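Local coordinates for branched-chain amino acid transport system substrate-binding protein (Rhodopseudomonas palustris, PDB 4JB0), which binds ferulate and 4-hydroxyphenylpyruvate and probably delivers aromatic acids, including lignin-derived ones, to an ABC transporter for uptake into the cell, at residues I9-T14 / G72-P77; I22-A27 / A281-D286; P92-A97 / V110-P115. All blocks are in the same frame, centred on the assembly; numbering follows the deposited sequence.

Contact 1: I9-T14 / G72-P77; sequences ITVTTT and GSSVTP. With FER (3-(4-hydroxy-3-methoxyphenyl)-2-propenoic acid), chain B.
Thr-10 and Val-11 run beside Gly-72 and Ser-73 in the same sense, the two backbones diverging by 27° as both leave the sheet. The carbonyl of Thr-10 faces the chain across from it: its O lies 3.1 Å from Gly-72 CA and 3.2 Å from Ser-73 CA, two CA-H...O contacts. A side chain on Gly-72 would collide with that oxygen, and at this backbone shape also with the preceding carbonyl, so the lack of one suits this place; the peptide bond that follows, into Ser-73, is cis.

Beyond the strands a side chain takes over the bridging. Ser-74 turns its hydroxyl away from its carbonyl carbon and alongside its own N (chi1 -64°), which carries OG to Thr-12 N; that hydrogen bond is 2.9 Å long and nearly straight at 163°. The same OG rests 3.3 Å from Val-11 CB and is also bonded to Glu-24. Thr-12 lies alongside, OG1 3.4 Å from Ser-74 CB. The hydroxyls of Thr-10, Thr-12 and Ser-73 all bond to Asp-47, whose carboxylate ties the two segments together at their polar side. Past this point the chain reaches the ligand: Thr-76 N gives a hydrogen bond of 2.7 Å to ferulate O2, and Val-75 CG1 packs 3.5 Å from ferulate O1. The ferulate carboxylate thus meets the start of helix 76-89, whose dipole would probably favour its negative charge.

Strand 5-11 sits between strands 38-46 and 69-72, helix 76-89 departs from Val-75 at its N-cap position, and helix 18-26 covers Val-11 through Glu-24.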
loop_
_atom_site.group_PDB
_atom_site.type_symbol
_atom_site.label_atom_id
_atom_site.label_comp_id
_atom_site.label_asym_id
_atom_site.label_seq_id
_atom_site.Cartn_x
_atom_site.Cartn_y
_atom_site.Cartn_z
ATOM N N ILE A 9 -12.720 9.790 5.220
ATOM C CA ILE A 9 -11.486 9.058 5.336
ATOM C C ILE A 9 -11.312 8.458 6.728
ATOM O O ILE A 9 -11.308 9.193 7.744
ATOM C CB ILE A 9 -10.282 9.984 5.006
ATOM C CG1 ILE A 9 -10.506 10.576 3.602
ATOM C CG2 ILE A 9 -8.940 9.230 5.192
ATOM C CD1 ILE A 9 -9.320 11.384 2.955
ATOM N N THR A 10 -11.073 7.146 6.782
ATOM C CA THR A 10 -10.707 6.534 8.068
ATOM C C THR A 10 -9.326 5.969 7.907
ATOM O O THR A 10 -9.091 5.158 7.011
ATOM C CB THR A 10 -11.791 5.501 8.643
ATOM O OG1 THR A 10 -11.345 4.899 9.867
ATOM C CG2 THR A 10 -12.095 4.346 7.694
ATOM N N VAL A 11 -8.395 6.451 8.736
ATOM C CA VAL A 11 -6.966 6.047 8.682
ATOM C C VAL A 11 -6.488 5.883 10.087
ATOM O O VAL A 11 -7.171 6.291 10.985
ATOM C CB VAL A 11 -6.047 7.068 7.971
ATOM C CG1 VAL A 11 -6.314 6.987 6.395
ATOM C CG2 VAL A 11 -6.264 8.495 8.466
ATOM N N THR A 12 -5.301 5.305 10.257
ATOM C CA THR A 12 -4.808 4.935 11.550
ATOM C C THR A 12 -3.768 5.964 11.980
ATOM O O THR A 12 -2.623 5.935 11.460
ATOM C CB THR A 12 -4.100 3.536 11.507
ATOM O OG1 THR A 12 -4.988 2.586 10.939
ATOM C CG2 THR A 12 -3.770 3.071 12.958
ATOM N N THR A 13 -4.181 6.874 12.869
ATOM C CA THR A 13 -3.281 7.886 13.411
ATOM C C THR A 13 -2.959 7.732 14.919
ATOM O O THR A 13 -2.221 8.554 15.448
ATOM C CB THR A 13 -3.798 9.337 13.155
ATOM O OG1 THR A 13 -4.979 9.515 13.917
ATOM C CG2 THR A 13 -4.090 9.627 11.647
ATOM N N THR A 14 -3.461 6.679 15.583
ATOM C CA THR A 14 -2.980 6.288 16.933
ATOM C C THR A 14 -2.591 4.828 16.948
ATOM O O THR A 14 -3.012 4.085 16.072
ATOM C CB THR A 14 -4.046 6.525 18.043
ATOM O OG1 THR A 14 -5.236 5.774 17.751
ATOM C CG2 THR A 14 -4.364 8.005 18.168
ATOM N N GLY A 72 -9.875 4.428 2.982
ATOM C CA GLY A 72 -9.209 3.884 4.166
ATOM C C GLY A 72 -9.112 2.372 4.065
ATOM O O GLY A 72 -9.520 1.788 3.047
ATOM N N SER A 73 -8.574 1.715 5.073
ATOM C CA SER A 73 -7.849 2.290 6.182
ATOM C C SER A 73 -6.349 2.192 5.869
ATOM O O SER A 73 -5.938 2.187 4.702
ATOM C CB SER A 73 -8.225 1.532 7.479
ATOM O OG SER A 73 -7.475 2.001 8.598
ATOM N N SER A 74 -5.539 2.149 6.908
ATOM C CA SER A 74 -4.079 2.210 6.771
ATOM C C SER A 74 -3.417 0.792 6.787
ATOM O O SER A 74 -2.260 0.608 6.292
ATOM C CB SER A 74 -3.551 3.075 7.941
ATOM O OG SER A 74 -4.053 4.408 7.800
ATOM N N VAL A 75 -4.116 -0.206 7.344
ATOM C CA VAL A 75 -3.595 -1.590 7.372
ATOM C C VAL A 75 -4.714 -2.536 6.867
ATOM O O VAL A 75 -5.849 -2.115 6.759
ATOM C CB VAL A 75 -3.040 -1.999 8.777
ATOM C CG1 VAL A 75 -1.662 -1.268 9.034
ATOM C CG2 VAL A 75 -4.018 -1.601 9.869
ATOM N N THR A 76 -4.405 -3.780 6.551
ATOM C CA THR A 76 -5.364 -4.600 5.816
ATOM C C THR A 76 -6.664 -4.940 6.618
ATOM O O THR A 76 -7.758 -4.824 6.092
ATOM C CB THR A 76 -4.689 -5.873 5.282
ATOM O OG1 THR A 76 -3.616 -5.517 4.380
ATOM C CG2 THR A 76 -5.792 -6.783 4.523
ATOM N N PRO A 77 -6.552 -5.366 7.911
ATOM C CA PRO A 77 -7.852 -5.754 8.549
ATOM C C PRO A 77 -8.950 -4.653 8.625
ATOM O O PRO A 77 -10.111 -4.930 8.238
ATOM C CB PRO A 77 -7.433 -6.293 9.941
ATOM C CG PRO A 77 -5.937 -6.760 9.698
ATOM C CD PRO A 77 -5.384 -5.709 8.745
HETATM C C4 FER B . 1.166 -0.447 1.659
HETATM C C5 FER B . 1.488 -1.796 1.711
HETATM C C6 FER B . 1.202 -2.491 2.879
HETATM C C3 FER B . 0.578 0.197 2.733
HETATM C C2 FER B . 0.287 -0.510 3.904
HETATM C C1 FER B . 0.603 -1.866 3.966
HETATM C C10 FER B . -0.337 2.187 3.815
HETATM C C7 FER B . 0.249 -2.529 5.248
HETATM C C8 FER B . -0.347 -3.721 5.332
HETATM C C9 FER B . -0.749 -4.254 6.661
HETATM O O1 FER B . -0.034 -4.093 7.690
HETATM O O2 FER B . -1.892 -4.783 6.720
HETATM O O4 FER B . 1.421 0.243 0.538
HETATM O O3 FER B . 0.256 1.534 2.666
#

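Contact 2: I22-A27 / A281-D286; sequences IPERNA and AAHSFD. With FER (3-(4-hydroxy-3-methoxyphenyl)-2-propenoic acid), chain B.
Ser-284 ties two helices together through a backbone carbonyl: its OG donates a short hydrogen bond, 2.6 Å, to Glu-24 O. The hydroxyl comes in the plane of the carbonyl, on a lone pair. It gets there because OG stands between the backbone N and the carbonyl carbon of Ser-284 (chi1 56°), and serine is small enough to fit. The rest of the interface is equally slim. Ala-281 CB packs 3.8 Å from Pro-23 CB and 4.1 Å from Ala-27 CB, so the axes of 22-26 and 281-286 can approach to 7.3 Å, crossing at -35°. Pro-23, having no N-H to give to the preceding turn, lies where helix 18-26 is kinked.

In this two-lobed periplasmic binding protein the first helix of the chain is thereby joined to helix 279-299, more than 250 residues later, and the pair faces the ligand cleft. The longer side chains reach into it. His-283 NE2 donates a hydrogen bond of 2.6 Å to the phenol oxygen O4 of ferulate. Glu-24, extended beyond CG and tethered by OE1 to Ser-74, brings OE2 to the edge of the imidazole, 3.8 Å from His-283 CD2, with carboxylate and ring planes 71° apart. The same OE2 lies 3.1 Å from C10 of ferulate, the methoxy carbon. Tyr-268 of helix 258-272 touches both Pro-23 and Ala-281.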
loop_
_atom_site.group_PDB
_atom_site.type_symbol
_atom_site.label_atom_id
_atom_site.label_comp_id
_atom_site.label_asym_id
_atom_site.label_seq_id
_atom_site.Cartn_x
_atom_site.Cartn_y
_atom_site.Cartn_z
ATOM N N ILE A 22 -0.403 8.084 9.848
ATOM C CA ILE A 22 -0.015 9.506 9.950
ATOM C C ILE A 22 0.457 10.127 8.599
ATOM O O ILE A 22 0.023 11.231 8.216
ATOM C CB ILE A 22 0.981 9.732 11.057
ATOM C CG1 ILE A 22 0.214 9.783 12.396
ATOM C CG2 ILE A 22 1.743 11.069 10.851
ATOM C CD1 ILE A 22 1.115 9.603 13.630
ATOM N N PRO A 23 1.314 9.423 7.859
ATOM C CA PRO A 23 1.682 10.050 6.572
ATOM C C PRO A 23 0.548 10.198 5.582
ATOM O O PRO A 23 0.496 11.196 4.829
ATOM C CB PRO A 23 2.778 9.140 6.028
ATOM C CG PRO A 23 3.422 8.538 7.275
ATOM C CD PRO A 23 2.230 8.346 8.244
ATOM N N GLU A 24 -0.381 9.231 5.555
ATOM C CA GLU A 24 -1.561 9.361 4.695
ATOM C C GLU A 24 -2.380 10.608 5.021
ATOM O O GLU A 24 -2.870 11.319 4.132
ATOM C CB GLU A 24 -2.434 8.073 4.799
ATOM C CG GLU A 24 -1.591 6.839 4.431
ATOM C CD GLU A 24 -2.320 5.537 4.372
ATOM O OE1 GLU A 24 -3.209 5.267 5.214
ATOM O OE2 GLU A 24 -1.977 4.756 3.458
ATOM N N ARG A 25 -2.589 10.826 6.314
ATOM C CA ARG A 25 -3.375 11.950 6.770
ATOM C C ARG A 25 -2.594 13.255 6.503
ATOM O O ARG A 25 -3.170 14.254 6.049
ATOM C CB ARG A 25 -3.619 11.777 8.271
ATOM C CG ARG A 25 -4.601 12.775 8.874
ATOM C CD ARG A 25 -3.945 14.124 9.410
ATOM N NE ARG A 25 -2.606 14.003 10.034
ATOM C CZ ARG A 25 -2.362 13.690 11.315
ATOM N NH1 ARG A 25 -3.367 13.398 12.131
ATOM N NH2 ARG A 25 -1.105 13.639 11.785
ATOM N N ASN A 26 -1.299 13.260 6.845
ATOM C CA ASN A 26 -0.442 14.446 6.489
ATOM C C ASN A 26 -0.489 14.840 5.015
ATOM O O ASN A 26 -0.523 16.045 4.661
ATOM C CB ASN A 26 1.005 14.202 6.912
ATOM C CG ASN A 26 1.181 14.155 8.421
ATOM O OD1 ASN A 26 0.286 14.490 9.170
ATOM N ND2 ASN A 26 2.373 13.754 8.866
ATOM N N ALA A 27 -0.504 13.849 4.119
ATOM C CA ALA A 27 -0.436 14.178 2.696
ATOM C C ALA A 27 -1.683 14.847 2.170
ATOM O O ALA A 27 -1.646 15.396 1.046
ATOM C CB ALA A 27 -0.042 12.982 1.838
ATOM N N ALA A 281 2.300 7.886 2.454
ATOM C CA ALA A 281 1.846 9.209 2.091
ATOM C C ALA A 281 1.345 9.256 0.641
ATOM O O ALA A 281 0.346 9.939 0.316
ATOM C CB ALA A 281 2.958 10.255 2.367
ATOM N N ALA A 282 1.969 8.473 -0.223
ATOM C CA ALA A 282 1.571 8.495 -1.610
ATOM C C ALA A 282 0.108 7.999 -1.898
ATOM O O ALA A 282 -0.527 8.439 -2.873
ATOM C CB ALA A 282 2.535 7.701 -2.412
ATOM N N HIS A 283 -0.400 7.081 -1.086
ATOM C CA HIS A 283 -1.721 6.469 -1.370
ATOM C C HIS A 283 -2.844 7.457 -1.274
ATOM O O HIS A 283 -3.713 7.459 -2.121
ATOM C CB HIS A 283 -1.986 5.273 -0.477
ATOM C CG HIS A 283 -0.959 4.175 -0.618
ATOM N ND1 HIS A 283 -0.388 3.839 -1.828
ATOM C CD2 HIS A 283 -0.409 3.347 0.301
ATOM C CE1 HIS A 283 0.480 2.859 -1.651
ATOM N NE2 HIS A 283 0.499 2.550 -0.369
ATOM N N SER A 284 -2.841 8.296 -0.265
ATOM C CA SER A 284 -3.943 9.256 -0.159
ATOM C C SER A 284 -3.753 10.353 -1.216
ATOM O O SER A 284 -4.731 10.816 -1.838
ATOM C CB SER A 284 -4.079 9.826 1.257
ATOM O OG SER A 284 -2.881 10.402 1.661
ATOM N N PHE A 285 -2.489 10.769 -1.429
ATOM C CA PHE A 285 -2.181 11.707 -2.545
ATOM C C PHE A 285 -2.721 11.144 -3.860
ATOM O O PHE A 285 -3.409 11.852 -4.614
ATOM C CB PHE A 285 -0.654 11.914 -2.649
ATOM C CG PHE A 285 -0.229 12.932 -3.684
ATOM C CD1 PHE A 285 -0.236 14.299 -3.371
ATOM C CD2 PHE A 285 0.229 12.521 -4.953
ATOM C CE1 PHE A 285 0.176 15.252 -4.296
ATOM C CE2 PHE A 285 0.651 13.459 -5.877
ATOM C CZ PHE A 285 0.630 14.824 -5.561
ATOM N N ASP A 286 -2.424 9.883 -4.150
ATOM C CA ASP A 286 -2.875 9.321 -5.446
ATOM C C ASP A 286 -4.407 9.126 -5.509
ATOM O O ASP A 286 -5.011 9.200 -6.576
ATOM C CB ASP A 286 -2.194 7.980 -5.723
ATOM C CG ASP A 286 -0.683 8.105 -5.943
ATOM O OD1 ASP A 286 -0.151 9.234 -6.092
ATOM O OD2 ASP A 286 -0.033 7.042 -6.007
HETATM C C4 FER B . 1.166 -0.447 1.659
HETATM C C5 FER B . 1.488 -1.796 1.711
HETATM C C6 FER B . 1.202 -2.491 2.879
HETATM C C3 FER B . 0.578 0.197 2.733
HETATM C C2 FER B . 0.287 -0.510 3.904
HETATM C C1 FER B . 0.603 -1.866 3.966
HETATM C C10 FER B . -0.337 2.187 3.815
HETATM C C7 FER B . 0.249 -2.529 5.248
HETATM C C8 FER B . -0.347 -3.721 5.332
HETATM C C9 FER B . -0.749 -4.254 6.661
HETATM O O1 FER B . -0.034 -4.093 7.690
HETATM O O2 FER B . -1.892 -4.783 6.720
HETATM O O4 FER B . 1.421 0.243 0.538
HETATM O O3 FER B . 0.256 1.534 2.666
#

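Contact 3: P92-A97 / V110-P115; sequences PHIALA and VAMPQP. With FER (3-(4-hydroxy-3-methoxyphenyl)-2-propenoic acid), chain B.
His-93, whose carbonyl O accepts a 2.9 Å hydrogen bond from Val-110 N, lays one face of its imidazole over Ala-95 N, 3.7 Å from the ring plane and offset toward the rim. Both ring nitrogens are engaged, which fixes the ring's rotation; histidine suits the place because NE2 can give a proton to Gly-72 O while ND1 pairs with Ser-109 OG. Two more backbone bonds follow: Ala-95 N to Val-110 O, 2.8 Å, and Met-112 N to Ala-95 O, 3.1 Å. They close a beta-alpha-beta crossover, strands 93-95 and 109-111 being parallel neighbours linked through helix 103-106.

On the face carrying Ile-94 and Val-110, the two side chains lie side by side, CG1 of Ile-94 3.9 Å from CG2 of Val-110. Met-112 CG, set anti to its carbonyl carbon (chi1 -59°), presses to a tight 3.3 Å from Ile-94 CG2; the chain then bends at chi2 and chi3 toward helix 279-299, which covers this side. Ala-95 and Ala-111 meet through their methyls on the other face.

Past the strands, Pro-113 puts CG of its ring against the backbone of Ala-97, 3.4 Å from Ala-97 C, while its CB lies 3.6 Å from ferulate O4. With a glycine here these ring carbons are gone, which would probably open a gap between Ala-97 and the phenol end of the ligand. Ala-97 O is buried without a polar partner.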
loop_
_atom_site.group_PDB
_atom_site.type_symbol
_atom_site.label_atom_id
_atom_site.label_comp_id
_atom_site.label_asym_id
_atom_site.label_seq_id
_atom_site.Cartn_x
_atom_site.Cartn_y
_atom_site.Cartn_z
ATOM N N PRO A 92 -18.608 4.255 -3.418
ATOM C CA PRO A 92 -17.230 4.140 -3.893
ATOM C C PRO A 92 -16.273 4.227 -2.719
ATOM O O PRO A 92 -16.390 5.118 -1.843
ATOM C CB PRO A 92 -17.102 5.369 -4.799
ATOM C CG PRO A 92 -18.533 5.462 -5.396
ATOM C CD PRO A 92 -19.300 5.373 -4.089
ATOM N N HIS A 93 -15.382 3.252 -2.679
ATOM C CA HIS A 93 -14.362 3.125 -1.657
ATOM C C HIS A 93 -12.997 3.015 -2.305
ATOM O O HIS A 93 -12.786 2.139 -3.180
ATOM C CB HIS A 93 -14.607 1.862 -0.826
ATOM C CG HIS A 93 -13.481 1.488 0.074
ATOM N ND1 HIS A 93 -13.110 0.175 0.274
ATOM C CD2 HIS A 93 -12.636 2.233 0.828
ATOM C CE1 HIS A 93 -12.082 0.121 1.111
ATOM N NE2 HIS A 93 -11.769 1.359 1.453
ATOM N N ILE A 94 -12.100 3.927 -1.906
ATOM C CA ILE A 94 -10.696 3.838 -2.294
ATOM C C ILE A 94 -9.853 3.359 -1.093
ATOM O O ILE A 94 -9.752 4.017 -0.052
ATOM C CB ILE A 94 -10.195 5.198 -2.804
ATOM C CG1 ILE A 94 -10.968 5.555 -4.072
ATOM C CG2 ILE A 94 -8.717 5.043 -3.179
ATOM C CD1 ILE A 94 -10.695 6.941 -4.632
ATOM N N ALA A 95 -9.311 2.159 -1.212
ATOM C CA ALA A 95 -8.622 1.518 -0.111
ATOM C C ALA A 95 -7.227 2.130 -0.004
ATOM O O ALA A 95 -6.589 2.330 -1.024
ATOM C CB ALA A 95 -8.475 0.028 -0.444
ATOM N N LEU A 96 -6.738 2.383 1.203
ATOM C CA LEU A 96 -5.397 2.990 1.375
ATOM C C LEU A 96 -4.390 1.992 1.950
ATOM O O LEU A 96 -3.337 2.373 2.451
ATOM C CB LEU A 96 -5.497 4.268 2.234
ATOM C CG LEU A 96 -6.417 5.347 1.636
ATOM C CD1 LEU A 96 -6.610 6.598 2.536
ATOM C CD2 LEU A 96 -6.011 5.772 0.180
ATOM N N ALA A 97 -4.733 0.706 1.859
ATOM C CA ALA A 97 -3.934 -0.392 2.321
ATOM C C ALA A 97 -4.375 -1.552 1.413
ATOM O O ALA A 97 -5.462 -1.497 0.847
ATOM C CB ALA A 97 -4.270 -0.704 3.793
ATOM N N VAL A 110 -11.936 -0.012 -4.993
ATOM C CA VAL A 110 -10.630 -0.114 -5.659
ATOM C C VAL A 110 -9.529 0.117 -4.596
ATOM O O VAL A 110 -9.810 0.607 -3.463
ATOM C CB VAL A 110 -10.466 0.942 -6.788
ATOM C CG1 VAL A 110 -11.512 0.716 -7.942
ATOM C CG2 VAL A 110 -10.566 2.372 -6.250
ATOM N N ALA A 111 -8.285 -0.153 -4.963
ATOM C CA ALA A 111 -7.186 -0.085 -3.969
ATOM C C ALA A 111 -5.971 0.610 -4.577
ATOM O O ALA A 111 -5.592 0.302 -5.742
ATOM C CB ALA A 111 -6.831 -1.466 -3.554
ATOM N N MET A 112 -5.413 1.561 -3.820
ATOM C CA MET A 112 -4.243 2.334 -4.240
ATOM C C MET A 112 -2.901 1.560 -4.075
ATOM O O MET A 112 -2.062 1.658 -4.974
ATOM C CB MET A 112 -4.194 3.722 -3.527
ATOM C CG MET A 112 -5.467 4.629 -3.796
ATOM S SD MET A 112 -5.857 4.689 -5.568
ATOM C CE MET A 112 -4.421 5.479 -6.067
ATOM N N PRO A 113 -2.690 0.802 -2.956
ATOM C CA PRO A 113 -1.387 0.142 -2.865
ATOM C C PRO A 113 -1.212 -0.927 -3.940
ATOM O O PRO A 113 -2.197 -1.480 -4.445
ATOM C CB PRO A 113 -1.412 -0.522 -1.478
ATOM C CG PRO A 113 -2.387 0.319 -0.670
ATOM C CD PRO A 113 -3.458 0.669 -1.691
ATOM N N GLN A 114 0.034 -1.228 -4.272
ATOM C CA GLN A 114 0.293 -2.297 -5.263
ATOM C C GLN A 114 -0.278 -3.641 -4.806
ATOM O O GLN A 114 -0.177 -3.978 -3.608
ATOM C CB GLN A 114 1.779 -2.453 -5.421
ATOM C CG GLN A 114 2.426 -1.261 -6.138
ATOM C CD GLN A 114 2.689 -0.048 -5.244
ATOM O OE1 GLN A 114 2.485 -0.073 -4.003
ATOM N NE2 GLN A 114 3.078 1.059 -5.889
ATOM N N PRO A 115 -0.847 -4.428 -5.747
ATOM C CA PRO A 115 -1.321 -5.751 -5.342
ATOM C C PRO A 115 -0.147 -6.650 -5.030
ATOM O O PRO A 115 0.981 -6.508 -5.620
ATOM C CB PRO A 115 -2.105 -6.276 -6.577
ATOM C CG PRO A 115 -1.512 -5.542 -7.780
ATOM C CD PRO A 115 -1.013 -4.177 -7.200
HETATM C C4 FER B . 1.166 -0.447 1.659
HETATM C C5 FER B . 1.488 -1.796 1.711
HETATM C C6 FER B . 1.202 -2.491 2.879
HETATM C C3 FER B . 0.578 0.197 2.733
HETATM C C2 FER B . 0.287 -0.510 3.904
HETATM C C1 FER B . 0.603 -1.866 3.966
HETATM C C10 FER B . -0.337 2.187 3.815
HETATM C C7 FER B . 0.249 -2.529 5.248
HETATM C C8 FER B . -0.347 -3.721 5.332
HETATM C C9 FER B . -0.749 -4.254 6.661
HETATM O O1 FER B . -0.034 -4.093 7.690
HETATM O O2 FER B . -1.892 -4.783 6.720
HETATM O O4 FER B . 1.421 0.243 0.538
HETATM O O3 FER B . 0.256 1.534 2.666
#

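How the contacts relate
All three contacts are buried, their centres 11 to 12 Å apart, and each touches ferulate; none belongs to the surface. Contacts 1 and 3 belong to one sheet and adjoin there: Gly-72 N is probably hydrogen-bonded to Ile-94 O. Their chemistry differs, however, with contact 1 held by hydroxyls and Asp-47 and contact 3 by regular strand bonds and apolar packing. Contact 2 is helix against helix, and it closes a long loop of chain within which contact 3 is nested. Around the ligand, contact 1 binds the carboxylate, contacts 2 and 3 meet at the phenol oxygen, where His-283 CE1 lies 3.5 Å from Pro-113 CA, and all three touch the methoxy carbon.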